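Local coordinates for protein ribonucleoside-diphosphate reductase subunit beta (PDB 6ZJK) that serves as the iron-binding R2 subunit of a ribonucleotide reductase, probably generating the radical needed to make deoxyribonucleoside diphosphates, at residues T225-S228 with T229-Y233. Sequence-based numbering, arbitrary orientation.
Sequences TATS and TIFKY
Thr225 O accepts a hydrogen bond from Thr229 N at 3.1 Å, the first of four consecutive i to i+4 bonds joining residues 225-228 to 229-233 in one continuous alpha-helix. The Ile230 N to Ala226 O and Phe231 N to Thr227 O bonds follow, the former the straighter with an N-H...O angle of 166°. In the fourth, Lys232 N lies 2.9 Å from Ser228 O, with a C=O...N angle of 164°.

On one flank Thr227 and Phe231 lie side by side, one turn apart. Thr227 has OG1 beside its backbone N (chi1 -69°), which leaves CG2 anti to that N, and this methyl meets the ring edge in plane, 3.9 Å from Phe231 CE2. Thr227 O also lies near the ring plane, 3.2 Å from Phe231 CD2. On another flank, a water is hydrogen-bonded to Ser228 OG at 2.7 Å and accepts a weak bond from Lys232 NZ (3.4 Å). The lysine chain is extended beyond CG, which carries NZ to this bridge; its CG packs 3.6 Å from Ser228 O.

The segments form the first turns of helix 225-255, where Asp81 accepts hydrogen bonds from Ala226 N and Thr227 OG1. Phe231, whose side chain is about 9 Å from an iron(III) ion, stacks on Phe215 of helix 190-220, while Ile230 packs against helix 124-151; both helices, like helix 225-255 itself, carry iron ligands (Glu204; Glu137 and His140; Glu238 and His241).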
ATOM      1  N   THR A 225     -15.541  15.432  20.654  1.00 39.54           N
ATOM      2  CA  THR A 225     -14.234  16.074  20.506  1.00 42.13           C
ATOM      3  C   THR A 225     -13.154  15.086  20.071  1.00 45.39           C
ATOM      4  O   THR A 225     -12.275  15.436  19.282  1.00 38.97           O
ATOM      5  CB  THR A 225     -13.824  16.735  21.819  1.00 45.91           C
ATOM      6  OG1 THR A 225     -14.163  15.862  22.889  1.00 56.00           O
ATOM      7  CG2 THR A 225     -14.602  18.028  22.020  1.00 45.07           C
ATOM      8  N   ALA A 226     -13.193  13.848  20.572  1.00 41.25           N
ATOM      9  CA  ALA A 226     -12.126  12.917  20.210  1.00 42.21           C
ATOM     10  C   ALA A 226     -12.310  12.367  18.803  1.00 40.49           C
ATOM     11  O   ALA A 226     -11.325  12.013  18.148  1.00 40.17           O
ATOM     12  CB  ALA A 226     -12.041  11.770  21.215  1.00 43.35           C
ATOM     13  N   THR A 227     -13.553  12.290  18.324  1.00 38.39           N
ATOM     14  CA  THR A 227     -13.781  12.031  16.908  1.00 34.92           C
ATOM     15  C   THR A 227     -13.124  13.120  16.056  1.00 41.94           C
ATOM     16  O   THR A 227     -12.559  12.838  14.991  1.00 35.17           O
ATOM     17  CB  THR A 227     -15.294  11.916  16.675  1.00 37.06           C
ATOM     18  OG1 THR A 227     -15.775  10.709  17.303  1.00 38.60           O
ATOM     19  CG2 THR A 227     -15.653  11.879  15.209  1.00 35.46           C
ATOM     20  N   SER A 228     -13.126  14.356  16.549  1.00 36.88           N
ATOM     21  CA  SER A 228     -12.514  15.436  15.797  1.00 39.83           C
ATOM     22  C   SER A 228     -10.995  15.268  15.772  1.00 37.82           C
ATOM     23  O   SER A 228     -10.367  15.464  14.728  1.00 34.92           O
ATOM     24  CB  SER A 228     -12.942  16.776  16.399  1.00 36.33           C
ATOM     25  OG  SER A 228     -12.060  17.827  16.065  1.00 41.29           O
ATOM     26  N   THR A 229     -10.395  14.826  16.885  1.00 36.65           N
ATOM     27  CA  THR A 229      -8.959  14.534  16.903  1.00 41.00           C
ATOM     28  C   THR A 229      -8.575  13.507  15.838  1.00 39.22           C
ATOM     29  O   THR A 229      -7.592  13.697  15.108  1.00 37.85           O
ATOM     30  CB  THR A 229      -8.526  14.085  18.298  1.00 41.81           C
ATOM     31  OG1 THR A 229      -8.758  15.168  19.213  1.00 48.80           O
ATOM     32  CG2 THR A 229      -7.053  13.748  18.312  1.00 34.51           C
ATOM     33  N   ILE A 230      -9.342  12.421  15.713  1.00 34.79           N
ATOM     34  CA  ILE A 230      -9.090  11.487  14.618  1.00 36.14           C
ATOM     35  C   ILE A 230      -9.134  12.210  13.267  1.00 36.04           C
ATOM     36  O   ILE A 230      -8.263  11.994  12.415  1.00 35.77           O
ATOM     37  CB  ILE A 230     -10.082  10.309  14.668  1.00 36.67           C
ATOM     38  CG1 ILE A 230      -9.762   9.409  15.859  1.00 34.98           C
ATOM     39  CG2 ILE A 230     -10.035   9.490  13.391  1.00 34.31           C
ATOM     40  CD1 ILE A 230     -10.760   8.230  16.058  1.00 40.31           C
ATOM     41  N   PHE A 231     -10.113  13.115  13.060  1.00 33.64           N
ATOM     42  CA  PHE A 231     -10.194  13.769  11.756  1.00 35.59           C
ATOM     43  C   PHE A 231      -9.040  14.745  11.517  1.00 32.71           C
ATOM     44  O   PHE A 231      -8.685  14.974  10.362  1.00 32.53           O
ATOM     45  CB  PHE A 231     -11.565  14.449  11.554  1.00 32.80           C
ATOM     46  CG  PHE A 231     -12.614  13.486  11.052  1.00 36.19           C
ATOM     47  CD1 PHE A 231     -12.628  13.104   9.710  1.00 32.96           C
ATOM     48  CD2 PHE A 231     -13.517  12.880  11.933  1.00 36.36           C
ATOM     49  CE1 PHE A 231     -13.553  12.155   9.237  1.00 35.16           C
ATOM     50  CE2 PHE A 231     -14.459  11.932  11.473  1.00 38.98           C
ATOM     51  CZ  PHE A 231     -14.472  11.569  10.125  1.00 37.44           C
ATOM     52  N   LYS A 232      -8.433  15.312  12.566  1.00 33.93           N
ATOM     53  CA  LYS A 232      -7.229  16.117  12.365  1.00 35.09           C
ATOM     54  C   LYS A 232      -6.084  15.274  11.814  1.00 37.20           C
ATOM     55  O   LYS A 232      -5.288  15.755  10.996  1.00 32.66           O
ATOM     56  CB  LYS A 232      -6.798  16.792  13.667  1.00 35.23           C
ATOM     57  CG  LYS A 232      -7.729  17.902  14.146  1.00 38.00           C
ATOM     58  CD  LYS A 232      -7.275  18.392  15.507  1.00 43.45           C
ATOM     59  CE  LYS A 232      -8.181  19.468  16.047  1.00 49.67           C
ATOM     60  NZ  LYS A 232      -7.676  20.041  17.331  1.00 60.97           N
ATOM     61  N   TYR A 233      -5.964  14.018  12.266  1.00 33.12           N
ATOM     62  CA  TYR A 233      -4.903  13.169  11.732  1.00 34.71           C
ATOM     63  C   TYR A 233      -5.153  12.832  10.271  1.00 35.18           C
ATOM     64  O   TYR A 233      -4.223  12.847   9.449  1.00 34.06           O
ATOM     65  CB  TYR A 233      -4.770  11.891  12.571  1.00 36.73           C
ATOM     66  CG  TYR A 233      -3.977  12.087  13.833  1.00 35.29           C
ATOM     67  CD1 TYR A 233      -2.578  12.015  13.815  1.00 38.64           C
ATOM     68  CD2 TYR A 233      -4.606  12.357  15.036  1.00 39.51           C
ATOM     69  CE1 TYR A 233      -1.840  12.197  14.967  1.00 40.27           C
ATOM     70  CE2 TYR A 233      -3.877  12.533  16.202  1.00 42.18           C
ATOM     71  CZ  TYR A 233      -2.492  12.443  16.162  1.00 46.88           C
ATOM     72  OH  TYR A 233      -1.760  12.625  17.316  1.00 45.49           O
TER
HETATM   73  O   HOH W   1     -10.694  18.677  18.272  1.00 56.31           O